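Local coordinates for nitrate transport protein nrtA (Synechocystis sp., PDB 2G29), which captures nitrate as the solute-binding protein of the NrtABCD ABC transporter, which takes up nitrate and probably also nitrite, at residues H93-M98 with G165-W170; K111-Y116 with G243-W248; Q126-G131 with M205-V210; A262-Q267 with E369-L374. All blocks are in the same frame, centred on the assembly; numbering follows the deposited sequence.

Interaction 1 of 4, residues H93-M98 with G165-W170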
loop_
_atom_site.group_PDB
_atom_site.type_symbol
_atom_site.label_atom_id
_atom_site.label_comp_id
_atom_site.label_asym_id
_atom_site.label_seq_id
_atom_site.Cartn_x
_atom_site.Cartn_y
_atom_site.Cartn_z
ATOM N N HIS A 93 -3.024 -3.967 -8.290
ATOM C CA HIS A 93 -3.061 -3.700 -6.854
ATOM C C HIS A 93 -1.700 -2.966 -6.842
ATOM O O HIS A 93 -0.692 -3.498 -7.282
ATOM C CB HIS A 93 -3.098 -5.055 -6.111
ATOM C CG HIS A 93 -2.166 -5.188 -4.934
ATOM N ND1 HIS A 93 -2.472 -4.786 -3.649
ATOM C CD2 HIS A 93 -0.978 -5.836 -4.857
ATOM C CE1 HIS A 93 -1.514 -5.201 -2.821
ATOM N NE2 HIS A 93 -0.609 -5.842 -3.529
ATOM N N ILE A 94 -1.676 -1.737 -6.330
ATOM C CA ILE A 94 -0.480 -0.914 -6.439
ATOM C C ILE A 94 -0.284 0.086 -5.307
ATOM O O ILE A 94 -1.228 0.517 -4.665
ATOM C CB ILE A 94 -0.545 -0.185 -7.818
ATOM C CG1 ILE A 94 0.814 0.424 -8.174
ATOM C CG2 ILE A 94 -1.653 0.863 -7.812
ATOM C CD1 ILE A 94 0.967 0.651 -9.731
ATOM N N LEU A 95 0.967 0.449 -5.050
ATOM C CA LEU A 95 1.237 1.457 -4.015
ATOM C C LEU A 95 0.565 2.765 -4.496
ATOM O O LEU A 95 0.708 3.150 -5.672
ATOM C CB LEU A 95 2.749 1.673 -3.907
ATOM C CG LEU A 95 3.589 0.416 -3.655
ATOM C CD1 LEU A 95 5.073 0.780 -3.477
ATOM C CD2 LEU A 95 3.113 -0.298 -2.390
ATOM N N THR A 96 -0.123 3.489 -3.615
ATOM C CA THR A 96 -0.813 4.717 -4.044
ATOM C C THR A 96 0.039 5.744 -4.835
ATOM O O THR A 96 -0.444 6.297 -5.801
ATOM C CB THR A 96 -1.536 5.421 -2.841
ATOM O OG1 THR A 96 -2.661 4.622 -2.471
ATOM C CG2 THR A 96 -2.014 6.835 -3.186
ATOM N N PRO A 97 1.304 5.991 -4.449
ATOM C CA PRO A 97 2.055 6.980 -5.244
ATOM C C PRO A 97 2.350 6.541 -6.650
ATOM O O PRO A 97 2.492 7.387 -7.519
ATOM C CB PRO A 97 3.367 7.206 -4.465
ATOM C CG PRO A 97 3.370 6.175 -3.392
ATOM C CD PRO A 97 2.003 5.626 -3.206
ATOM N N MET A 98 2.384 5.239 -6.896
ATOM C CA MET A 98 2.779 4.800 -8.238
ATOM C C MET A 98 1.960 5.271 -9.435
ATOM O O MET A 98 2.543 5.636 -10.456
ATOM C CB MET A 98 3.045 3.282 -8.278
ATOM C CG MET A 98 4.331 2.915 -7.511
ATOM S SD MET A 98 4.520 1.100 -7.321
ATOM C CE MET A 98 4.877 0.664 -9.052
ATOM N N GLY A 165 7.416 5.200 -3.068
ATOM C CA GLY A 165 6.238 4.434 -2.713
ATOM C C GLY A 165 5.826 4.570 -1.268
ATOM O O GLY A 165 6.482 5.275 -0.499
ATOM N N THR A 166 4.741 3.900 -0.883
ATOM C CA THR A 166 4.267 3.999 0.493
ATOM C C THR A 166 5.313 3.593 1.552
ATOM O O THR A 166 5.546 4.356 2.486
ATOM C CB THR A 166 2.992 3.108 0.703
ATOM O OG1 THR A 166 3.332 1.760 0.379
ATOM C CG2 THR A 166 1.805 3.549 -0.197
ATOM N N HIS A 167 5.943 2.429 1.412
ATOM C CA HIS A 167 6.884 1.982 2.453
ATOM C C HIS A 167 8.086 2.879 2.562
ATOM O O HIS A 167 8.614 3.058 3.670
ATOM C CB HIS A 167 7.275 0.509 2.226
ATOM C CG HIS A 167 6.095 -0.327 1.922
ATOM N ND1 HIS A 167 5.271 -0.871 2.880
ATOM C CD2 HIS A 167 5.500 -0.560 0.730
ATOM C CE1 HIS A 167 4.211 -1.407 2.291
ATOM N NE2 HIS A 167 4.336 -1.228 0.984
ATOM N N ASP A 168 8.529 3.433 1.442
ATOM C CA ASP A 168 9.641 4.384 1.449
ATOM C C ASP A 168 9.183 5.583 2.317
ATOM O O ASP A 168 9.917 6.050 3.204
ATOM C CB ASP A 168 9.925 4.793 -0.009
ATOM C CG ASP A 168 11.188 5.629 -0.173
ATOM O OD1 ASP A 168 12.102 5.542 0.677
ATOM O OD2 ASP A 168 11.276 6.339 -1.204
ATOM N N MET A 169 7.961 6.079 2.102
ATOM C CA MET A 169 7.468 7.199 2.918
ATOM C C MET A 169 7.333 6.819 4.399
ATOM O O MET A 169 7.719 7.580 5.278
ATOM C CB MET A 169 6.110 7.690 2.416
ATOM C CG MET A 169 6.070 8.206 0.981
ATOM S SD MET A 169 7.290 9.478 0.545
ATOM C CE MET A 169 8.611 8.451 -0.148
ATOM N N TRP A 170 6.851 5.612 4.686
ATOM C CA TRP A 170 6.665 5.247 6.102
ATOM C C TRP A 170 7.991 5.107 6.837
ATOM O O TRP A 170 8.163 5.656 7.931
ATOM C CB TRP A 170 5.928 3.928 6.280
ATOM C CG TRP A 170 4.639 3.768 5.548
ATOM C CD1 TRP A 170 4.210 2.615 4.957
ATOM C CD2 TRP A 170 3.653 4.768 5.259
ATOM N NE1 TRP A 170 3.017 2.838 4.302
ATOM C CE2 TRP A 170 2.662 4.154 4.464
ATOM C CE3 TRP A 170 3.510 6.136 5.581
ATOM C CZ2 TRP A 170 1.540 4.842 3.982
ATOM C CZ3 TRP A 170 2.408 6.827 5.111
ATOM C CH2 TRP A 170 1.426 6.181 4.312
#
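P97 presses its ring against the backbone just before helix 166-177. P97 CG lies 3.4 Å from G165 CA, closer than carbons usually pack. L95 fits in alongside. A side chain at G165 would run into L95 CD1, so the bare alpha carbon matters here. T166 completes this tight half. Its OG1 sits between the backbone N and the carbonyl carbon (chi1 58°), which leaves CG2 to meet P97 CD at 3.7 Å. The same turn puts T166 OG1 3.5 Å from L95 CD2, and the hydroxyl is hydrogen-bonded to E239. T166 N is buried here without a partner.

The packing is looser toward the ligand pocket, though every touching residue is buried. There, L95 CD2 approaches the edge of the H167 ring, near its plane, 3.7 Å from NE2. H167 binds nitrate, and a bound nitrate ion lies about 3 Å from its side chain. The two segments meet by van der Waals contact alone.

The contact joins the end of strand 91-95 and the start of helix 97-104 to the start of helix 166-177. L95 lies next to strand 240-245 and also touches W73 of helix 73-82. F338 of helix 332-344 packs on T166 and T96.

Interaction 2 of 4, residues K111-Y116 with G243-W248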
loop_
_atom_site.group_PDB
_atom_site.type_symbol
_atom_site.label_atom_id
_atom_site.label_comp_id
_atom_site.label_asym_id
_atom_site.label_seq_id
_atom_site.Cartn_x
_atom_site.Cartn_y
_atom_site.Cartn_z
ATOM N N LYS A 111 8.677 7.526 -20.573
ATOM C CA LYS A 111 7.439 6.925 -21.018
ATOM C C LYS A 111 6.263 7.184 -20.068
ATOM O O LYS A 111 5.657 6.245 -19.551
ATOM C CB LYS A 111 7.620 5.411 -21.204
ATOM C CG LYS A 111 8.695 5.051 -22.257
ATOM C CD LYS A 111 8.943 3.543 -22.315
ATOM C CE LYS A 111 10.160 3.193 -23.193
ATOM N NZ LYS A 111 10.692 1.816 -22.913
ATOM N N PRO A 112 5.936 8.461 -19.828
ATOM C CA PRO A 112 4.806 8.762 -18.931
ATOM C C PRO A 112 3.583 8.049 -19.515
ATOM O O PRO A 112 3.311 8.148 -20.728
ATOM C CB PRO A 112 4.694 10.285 -18.992
ATOM C CG PRO A 112 5.350 10.629 -20.419
ATOM C CD PRO A 112 6.531 9.691 -20.397
ATOM N N THR A 113 2.840 7.344 -18.654
ATOM C CA THR A 113 1.695 6.520 -19.075
ATOM C C THR A 113 0.558 6.913 -18.129
ATOM O O THR A 113 0.616 6.659 -16.929
ATOM C CB THR A 113 2.109 5.024 -18.926
ATOM O OG1 THR A 113 3.289 4.774 -19.726
ATOM C CG2 THR A 113 0.975 4.093 -19.353
ATOM N N PRO A 114 -0.511 7.495 -18.671
ATOM C CA PRO A 114 -1.575 7.917 -17.749
ATOM C C PRO A 114 -2.354 6.827 -17.072
ATOM O O PRO A 114 -2.668 5.793 -17.682
ATOM C CB PRO A 114 -2.413 8.883 -18.586
ATOM C CG PRO A 114 -2.204 8.348 -20.042
ATOM C CD PRO A 114 -0.764 7.858 -20.075
ATOM N N MET A 115 -2.626 7.053 -15.792
ATOM C CA MET A 115 -3.362 6.082 -14.985
ATOM C C MET A 115 -4.442 6.751 -14.154
ATOM O O MET A 115 -4.447 7.969 -13.982
ATOM C CB MET A 115 -2.388 5.350 -14.025
ATOM C CG MET A 115 -1.424 4.415 -14.715
ATOM S SD MET A 115 -0.518 3.362 -13.566
ATOM C CE MET A 115 -1.911 2.286 -12.965
ATOM N N TYR A 116 -5.361 5.931 -13.644
ATOM C CA TYR A 116 -6.397 6.405 -12.729
ATOM C C TYR A 116 -6.374 5.543 -11.468
ATOM O O TYR A 116 -5.959 4.394 -11.505
ATOM C CB TYR A 116 -7.799 6.209 -13.301
ATOM C CG TYR A 116 -8.173 7.008 -14.492
ATOM C CD1 TYR A 116 -7.923 8.373 -14.547
ATOM C CD2 TYR A 116 -8.811 6.400 -15.565
ATOM C CE1 TYR A 116 -8.293 9.123 -15.674
ATOM C CE2 TYR A 116 -9.204 7.135 -16.666
ATOM C CZ TYR A 116 -8.931 8.492 -16.715
ATOM O OH TYR A 116 -9.263 9.258 -17.817
ATOM N N GLY A 243 -5.354 0.620 -9.241
ATOM C CA GLY A 243 -5.037 1.531 -10.330
ATOM C C GLY A 243 -5.163 0.892 -11.701
ATOM O O GLY A 243 -4.904 -0.302 -11.849
ATOM N N MET A 244 -5.536 1.679 -12.694
ATOM C CA MET A 244 -5.632 1.165 -14.048
ATOM C C MET A 244 -5.105 2.162 -15.065
ATOM O O MET A 244 -5.088 3.372 -14.818
ATOM C CB MET A 244 -7.103 0.827 -14.392
ATOM C CG MET A 244 -7.728 -0.317 -13.563
ATOM S SD MET A 244 -9.103 -1.144 -14.429
ATOM C CE MET A 244 -8.147 -1.971 -15.764
ATOM N N ARG A 245 -4.640 1.668 -16.198
ATOM C CA ARG A 245 -4.227 2.547 -17.297
ATOM C C ARG A 245 -5.461 3.361 -17.706
ATOM O O ARG A 245 -6.579 2.805 -17.825
ATOM C CB ARG A 245 -3.746 1.733 -18.494
ATOM C CG ARG A 245 -2.305 1.228 -18.314
ATOM C CD ARG A 245 -1.770 0.461 -19.503
ATOM N NE ARG A 245 -1.868 1.209 -20.759
ATOM C CZ ARG A 245 -0.845 1.472 -21.552
ATOM N NH1 ARG A 245 0.390 1.084 -21.228
ATOM N NH2 ARG A 245 -1.067 2.086 -22.706
ATOM N N ALA A 246 -5.272 4.661 -17.910
ATOM C CA ALA A 246 -6.375 5.500 -18.302
ATOM C C ALA A 246 -6.893 5.183 -19.683
ATOM O O ALA A 246 -8.082 5.354 -19.926
ATOM C CB ALA A 246 -5.964 7.000 -18.188
ATOM N N ASP A 247 -6.025 4.735 -20.583
ATOM C CA ASP A 247 -6.504 4.418 -21.931
ATOM C C ASP A 247 -7.498 3.247 -21.893
ATOM O O ASP A 247 -8.542 3.271 -22.581
ATOM C CB ASP A 247 -5.328 4.138 -22.902
ATOM C CG ASP A 247 -4.752 2.725 -22.768
ATOM O OD1 ASP A 247 -4.443 2.299 -21.651
ATOM O OD2 ASP A 247 -4.639 2.000 -23.795
ATOM N N TRP A 248 -7.241 2.253 -21.055
ATOM C CA TRP A 248 -8.146 1.121 -20.977
ATOM C C TRP A 248 -9.486 1.557 -20.337
ATOM O O TRP A 248 -10.556 1.185 -20.798
ATOM C CB TRP A 248 -7.498 -0.022 -20.175
ATOM C CG TRP A 248 -8.268 -1.295 -20.201
ATOM C CD1 TRP A 248 -8.034 -2.373 -21.002
ATOM C CD2 TRP A 248 -9.371 -1.660 -19.351
ATOM N NE1 TRP A 248 -8.905 -3.385 -20.704
ATOM C CE2 TRP A 248 -9.736 -2.988 -19.693
ATOM C CE3 TRP A 248 -10.080 -1.005 -18.336
ATOM C CZ2 TRP A 248 -10.776 -3.672 -19.055
ATOM C CZ3 TRP A 248 -11.123 -1.677 -17.699
ATOM C CH2 TRP A 248 -11.459 -3.012 -18.057
HETATM O O HOH W 1 -2.998 4.820 -20.242
#
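Y116 and M244 pair as an antiparallel hydrogen-bonded pair at the edge of a sheet. Y116 N gives a bond to M244 O at 2.8 Å, and M244 N returns one to Y116 O at 3.0 Å. The pairing runs on into the helix start. A246 N donates to P114 O at 2.8 Å, almost straight (176°), from above the carbonyl plane. P114 O also accepts from a water, 2.8 Å away. That water accepts from D247 N, so this amide in the first turn of helix 246-251 is satisfied. M115 N bonds to T103 OG1 instead.

R245, the N-cap residue, turns its NE to D247 OD1 in a 2.9 Å salt bridge. Its NH1 bonds to L80 O. T113 CG2 lies over one guanidinium face.

A246 CB sits over a face of the Y116 ring, 3.7 Å from the centroid. Y116 OH bonds to D250, and R363 makes a cation-pi contact with the ring. A valine at Y116 would probably leave D250 without this hydroxyl and A246 CB without its aromatic cover.

Strand 115-120 is outermost in its sheet. Strand 240-245 lies between it and strand 91-95, while M115 packs on helix 97-104 and M244 on helix 253-271.

Interaction 3 of 4, residues Q126-G131 with M205-V210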
loop_
_atom_site.group_PDB
_atom_site.type_symbol
_atom_site.label_atom_id
_atom_site.label_comp_id
_atom_site.label_asym_id
_atom_site.label_seq_id
_atom_site.Cartn_x
_atom_site.Cartn_y
_atom_site.Cartn_z
ATOM N N GLN A 126 1.019 -2.364 7.339
ATOM C CA GLN A 126 2.358 -2.610 6.837
ATOM C C GLN A 126 3.216 -2.676 8.101
ATOM O O GLN A 126 2.730 -2.424 9.216
ATOM C CB GLN A 126 2.808 -1.487 5.890
ATOM C CG GLN A 126 1.683 -0.991 4.942
ATOM C CD GLN A 126 1.087 -2.083 4.043
ATOM O OE1 GLN A 126 -0.095 -2.497 4.204
ATOM N NE2 GLN A 126 1.878 -2.580 3.139
ATOM N N GLY A 127 4.472 -3.045 7.975
ATOM C CA GLY A 127 5.285 -3.138 9.174
ATOM C C GLY A 127 6.700 -2.657 9.001
ATOM O O GLY A 127 7.251 -2.741 7.896
ATOM N N ILE A 128 7.285 -2.134 10.079
ATOM C CA ILE A 128 8.687 -1.730 10.061
ATOM C C ILE A 128 9.397 -2.713 10.988
ATOM O O ILE A 128 9.035 -2.837 12.178
ATOM C CB ILE A 128 8.866 -0.271 10.551
ATOM C CG1 ILE A 128 8.221 0.661 9.520
ATOM C CG2 ILE A 128 10.351 0.045 10.756
ATOM C CD1 ILE A 128 8.268 2.146 9.873
ATOM N N GLN A 129 10.388 -3.400 10.431
ATOM C CA GLN A 129 11.147 -4.408 11.133
ATOM C C GLN A 129 12.597 -4.018 11.287
ATOM O O GLN A 129 13.131 -3.188 10.548
ATOM C CB GLN A 129 11.097 -5.744 10.389
ATOM C CG GLN A 129 9.715 -6.392 10.397
ATOM C CD GLN A 129 8.672 -5.603 9.627
ATOM O OE1 GLN A 129 8.827 -5.319 8.416
ATOM N NE2 GLN A 129 7.604 -5.232 10.312
ATOM N N LEU A 130 13.234 -4.644 12.259
ATOM C CA LEU A 130 14.671 -4.436 12.527
ATOM C C LEU A 130 15.363 -5.798 12.592
ATOM O O LEU A 130 14.752 -6.792 12.987
ATOM C CB LEU A 130 14.867 -3.752 13.877
ATOM C CG LEU A 130 14.605 -2.263 13.788
ATOM C CD1 LEU A 130 14.290 -1.696 15.192
ATOM C CD2 LEU A 130 15.803 -1.552 13.156
ATOM N N GLY A 131 16.627 -5.840 12.181
ATOM C CA GLY A 131 17.362 -7.089 12.294
ATOM C C GLY A 131 17.616 -7.436 13.765
ATOM O O GLY A 131 17.478 -6.590 14.655
ATOM N N MET A 205 20.270 -5.349 4.943
ATOM C CA MET A 205 19.810 -4.072 5.471
ATOM C C MET A 205 19.589 -4.195 6.983
ATOM O O MET A 205 19.410 -5.286 7.496
ATOM C CB MET A 205 18.487 -3.621 4.813
ATOM C CG MET A 205 17.275 -4.523 5.080
ATOM S SD MET A 205 17.296 -6.127 4.231
ATOM C CE MET A 205 15.482 -6.498 4.194
ATOM N N GLU A 206 19.580 -3.059 7.673
ATOM C CA GLU A 206 19.398 -2.993 9.127
ATOM C C GLU A 206 17.946 -2.988 9.535
ATOM O O GLU A 206 17.580 -3.467 10.616
ATOM C CB GLU A 206 19.999 -1.687 9.695
ATOM C CG GLU A 206 21.451 -1.442 9.323
ATOM C CD GLU A 206 22.350 -2.618 9.644
ATOM O OE1 GLU A 206 23.048 -3.084 8.714
ATOM O OE2 GLU A 206 22.327 -3.087 10.795
ATOM N N SER A 207 17.116 -2.422 8.654
ATOM C CA SER A 207 15.683 -2.252 8.928
ATOM C C SER A 207 14.955 -2.294 7.590
ATOM O O SER A 207 15.566 -2.057 6.549
ATOM C CB SER A 207 15.455 -0.867 9.602
ATOM O OG SER A 207 14.099 -0.638 9.940
ATOM N N PHE A 208 13.651 -2.564 7.630
ATOM C CA PHE A 208 12.878 -2.606 6.400
ATOM C C PHE A 208 11.396 -2.386 6.649
ATOM O O PHE A 208 10.886 -2.651 7.745
ATOM C CB PHE A 208 13.119 -3.921 5.620
ATOM C CG PHE A 208 12.684 -5.195 6.335
ATOM C CD1 PHE A 208 11.496 -5.826 5.960
ATOM C CD2 PHE A 208 13.511 -5.833 7.287
ATOM C CE1 PHE A 208 11.148 -7.090 6.518
ATOM C CE2 PHE A 208 13.159 -7.061 7.827
ATOM C CZ PHE A 208 11.963 -7.702 7.437
ATOM N N CYS A 209 10.700 -1.942 5.616
ATOM C CA CYS A 209 9.271 -1.695 5.699
ATOM C C CYS A 209 8.612 -2.414 4.535
ATOM O O CYS A 209 9.036 -2.230 3.378
ATOM C CB CYS A 209 9.005 -0.193 5.637
ATOM S SG CYS A 209 7.270 0.235 5.847
ATOM N N VAL A 210 7.573 -3.206 4.844
ATOM C CA VAL A 210 6.902 -4.040 3.829
ATOM C C VAL A 210 5.515 -4.417 4.375
ATOM O O VAL A 210 5.291 -4.376 5.570
ATOM C CB VAL A 210 7.754 -5.331 3.588
ATOM C CG1 VAL A 210 7.814 -6.177 4.879
ATOM C CG2 VAL A 210 7.206 -6.179 2.445
#
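G127 to L130 pair with S207 to V210 as antiparallel strands in one of the two mixed sheets of a type II periplasmic binding-protein fold. The axes run 165° apart.

Backbone bonds come first. G127 and V210 exchange two, and so do Q129 and F208. Q129 N to F208 O is the shortest of these four, at 2.8 Å and nearly straight. G131 N also reaches E206 O at 3.0 Å. C209 CA and I128 CA add CA-H...O contacts to G127 O and F208 O.

Side-chain packing differs on the two faces. On one, I128 CG1 meets C209 SG at 3.8 Å, and L130 CD2 meets S207 CB at 3.6 Å. W174 of helix 166-177 covers I128 and S207. On the other, F208 CG lies between its backbone N and carbonyl carbon (chi1 63°), which brings the ring against Q129. Q129 CB then makes a CH-pi contact, 3.8 Å from the ring centroid. M196 of helix 196-201 touches F208 and V210.

Q126, at the strand start, binds nitrate.

One oxygen carries a polar side-chain bond as well. S207 OG donates to Q129 O at 2.8 Å, and F208 N reaches that oxygen from the opposite face of its plane.

Interaction 4 of 4, residues A262-Q267 with E369-L374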
loop_
_atom_site.group_PDB
_atom_site.type_symbol
_atom_site.label_atom_id
_atom_site.label_comp_id
_atom_site.label_asym_id
_atom_site.label_seq_id
_atom_site.Cartn_x
_atom_site.Cartn_y
_atom_site.Cartn_z
ATOM N N ALA A 262 -17.049 -5.333 -8.720
ATOM C CA ALA A 262 -16.577 -6.644 -8.275
ATOM C C ALA A 262 -15.551 -6.478 -7.160
ATOM O O ALA A 262 -15.597 -7.197 -6.158
ATOM C CB ALA A 262 -15.964 -7.399 -9.425
ATOM N N VAL A 263 -14.642 -5.512 -7.320
ATOM C CA VAL A 263 -13.634 -5.283 -6.276
ATOM C C VAL A 263 -14.272 -4.781 -4.962
ATOM O O VAL A 263 -13.872 -5.172 -3.874
ATOM C CB VAL A 263 -12.556 -4.282 -6.782
ATOM C CG1 VAL A 263 -11.656 -3.800 -5.625
ATOM C CG2 VAL A 263 -11.665 -4.984 -7.835
ATOM N N MET A 264 -15.272 -3.911 -5.049
ATOM C CA MET A 264 -15.950 -3.424 -3.861
ATOM C C MET A 264 -16.646 -4.562 -3.101
ATOM O O MET A 264 -16.603 -4.623 -1.864
ATOM C CB MET A 264 -17.015 -2.416 -4.252
ATOM C CG MET A 264 -16.475 -1.103 -4.658
ATOM S SD MET A 264 -17.832 0.004 -5.130
ATOM C CE MET A 264 -16.893 1.342 -5.480
ATOM N N GLU A 265 -17.324 -5.444 -3.835
ATOM C CA GLU A 265 -17.983 -6.553 -3.148
ATOM C C GLU A 265 -16.923 -7.461 -2.533
ATOM O O GLU A 265 -17.108 -7.948 -1.440
ATOM C CB GLU A 265 -18.856 -7.354 -4.105
ATOM C CG GLU A 265 -20.134 -6.622 -4.522
ATOM C CD GLU A 265 -21.318 -7.564 -4.526
ATOM O OE1 GLU A 265 -21.298 -8.532 -5.307
ATOM O OE2 GLU A 265 -22.260 -7.342 -3.737
ATOM N N ALA A 266 -15.799 -7.655 -3.223
ATOM C CA ALA A 266 -14.756 -8.504 -2.649
ATOM C C ALA A 266 -14.190 -7.838 -1.409
ATOM O O ALA A 266 -13.824 -8.516 -0.429
ATOM C CB ALA A 266 -13.653 -8.766 -3.673
ATOM N N GLN A 267 -14.080 -6.507 -1.422
ATOM C CA GLN A 267 -13.595 -5.796 -0.240
ATOM C C GLN A 267 -14.523 -5.994 0.964
ATOM O O GLN A 267 -14.070 -6.181 2.080
ATOM C CB GLN A 267 -13.457 -4.300 -0.517
ATOM C CG GLN A 267 -12.236 -3.945 -1.354
ATOM C CD GLN A 267 -12.173 -2.460 -1.636
ATOM O OE1 GLN A 267 -13.104 -1.897 -2.208
ATOM N NE2 GLN A 267 -11.069 -1.815 -1.236
ATOM N N GLU A 369 -20.012 6.382 -8.276
ATOM C CA GLU A 369 -21.009 5.839 -9.209
ATOM C C GLU A 369 -21.185 4.351 -8.987
ATOM O O GLU A 369 -22.316 3.842 -8.982
ATOM C CB GLU A 369 -20.604 6.138 -10.649
ATOM C CG GLU A 369 -20.838 7.625 -10.967
ATOM C CD GLU A 369 -20.032 8.148 -12.131
ATOM O OE1 GLU A 369 -19.572 7.334 -12.965
ATOM O OE2 GLU A 369 -19.866 9.394 -12.215
ATOM N N ALA A 370 -20.089 3.637 -8.752
ATOM C CA ALA A 370 -20.191 2.205 -8.513
ATOM C C ALA A 370 -20.855 1.903 -7.181
ATOM O O ALA A 370 -21.652 0.967 -7.086
ATOM C CB ALA A 370 -18.783 1.585 -8.565
ATOM N N ALA A 371 -20.532 2.653 -6.136
ATOM C CA ALA A 371 -21.141 2.387 -4.829
ATOM C C ALA A 371 -22.648 2.672 -4.868
ATOM O O ALA A 371 -23.442 1.993 -4.190
ATOM C CB ALA A 371 -20.470 3.225 -3.737
ATOM N N GLN A 372 -23.036 3.672 -5.656
ATOM C CA GLN A 372 -24.454 4.021 -5.787
ATOM C C GLN A 372 -25.183 2.887 -6.496
ATOM O O GLN A 372 -26.290 2.489 -6.094
ATOM C CB GLN A 372 -24.623 5.310 -6.595
ATOM C CG GLN A 372 -24.206 6.550 -5.848
ATOM C CD GLN A 372 -23.823 7.703 -6.774
ATOM O OE1 GLN A 372 -24.647 8.242 -7.490
ATOM N NE2 GLN A 372 -22.546 8.062 -6.767
ATOM N N ALA A 373 -24.583 2.374 -7.561
ATOM C CA ALA A 373 -25.177 1.270 -8.313
ATOM C C ALA A 373 -25.409 0.092 -7.352
ATOM O O ALA A 373 -26.448 -0.559 -7.394
ATOM C CB ALA A 373 -24.272 0.869 -9.441
ATOM N N LEU A 374 -24.436 -0.183 -6.492
ATOM C CA LEU A 374 -24.562 -1.243 -5.485
ATOM C C LEU A 374 -25.317 -0.583 -4.329
ATOM O O LEU A 374 -25.931 0.457 -4.525
ATOM C CB LEU A 374 -23.169 -1.660 -5.014
ATOM C CG LEU A 374 -22.268 -2.225 -6.117
ATOM C CD1 LEU A 374 -20.833 -2.198 -5.638
ATOM C CD2 LEU A 374 -22.688 -3.650 -6.476
#
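M264 reaches across to helix 364-373 with its thioether. Its methyl CE touches A370 CB at 3.6 Å. Its sulfur SD lies 3.8 Å from L374 CD1. The same CE comes within 3.9 Å of the backbone N of A371, and SD stands 4.4 Å from A371 CB. The chain is extended beyond CG (chi2 and chi3 both 179°), which carries SD and CE to the facing helix. A370 and A371 are short, which lets the methionine lie close to the helix backbone. The CA atoms of M264 and A371 are 7.9 Å apart. An alanine at M264 would probably open a gap here and leave L374 CD1 and A370 CB without their main partner across the contact.

L374 comes just after the last helical residue. Its N still bonds to A370 O at 3.1 Å, which holds the leucine beside the helix end. CD2 of L374 lies 4.4 Å from the aliphatic CG of E265.

Further out, the carboxylate of E265 forms a salt bridge with K59. Y60 and M261 also pack on L374. V376 and I381 touch A371. On other sides of helix 253-271, V263 and A266 rest on helix 46-53, and A262 on helix 56-59.

This is plain apolar packing of one helix against the C-terminal end of another, away from the nitrate site. It joins the late helix 364-373 to helix 253-271, which comes after strand 240-245 and the short helix 246-251 in this type II binding-protein fold.

Interactions 1 and 3 each hold a nitrate-binding residue, while interaction 4 lies away from the site. Interaction 1 is nearest the chain centre, wholly buried and made by van der Waals contact. It joins strand 91-95 of one sheet to helix 166-177 and touches both neighbours: I94 CG2 comes 4.0 Å from G243 N of interaction 2, and H167 CB 3.5 Å from C209 O of interaction 3. Interactions 2 and 3 are antiparallel strand pairings, one in each sheet, on opposite sides of the centre. Interaction 2 lies at a sheet edge and recruits water and charge; interaction 3 is more regular and more fully buried. Interaction 4 is smaller, partly exposed and made by side chains between helices.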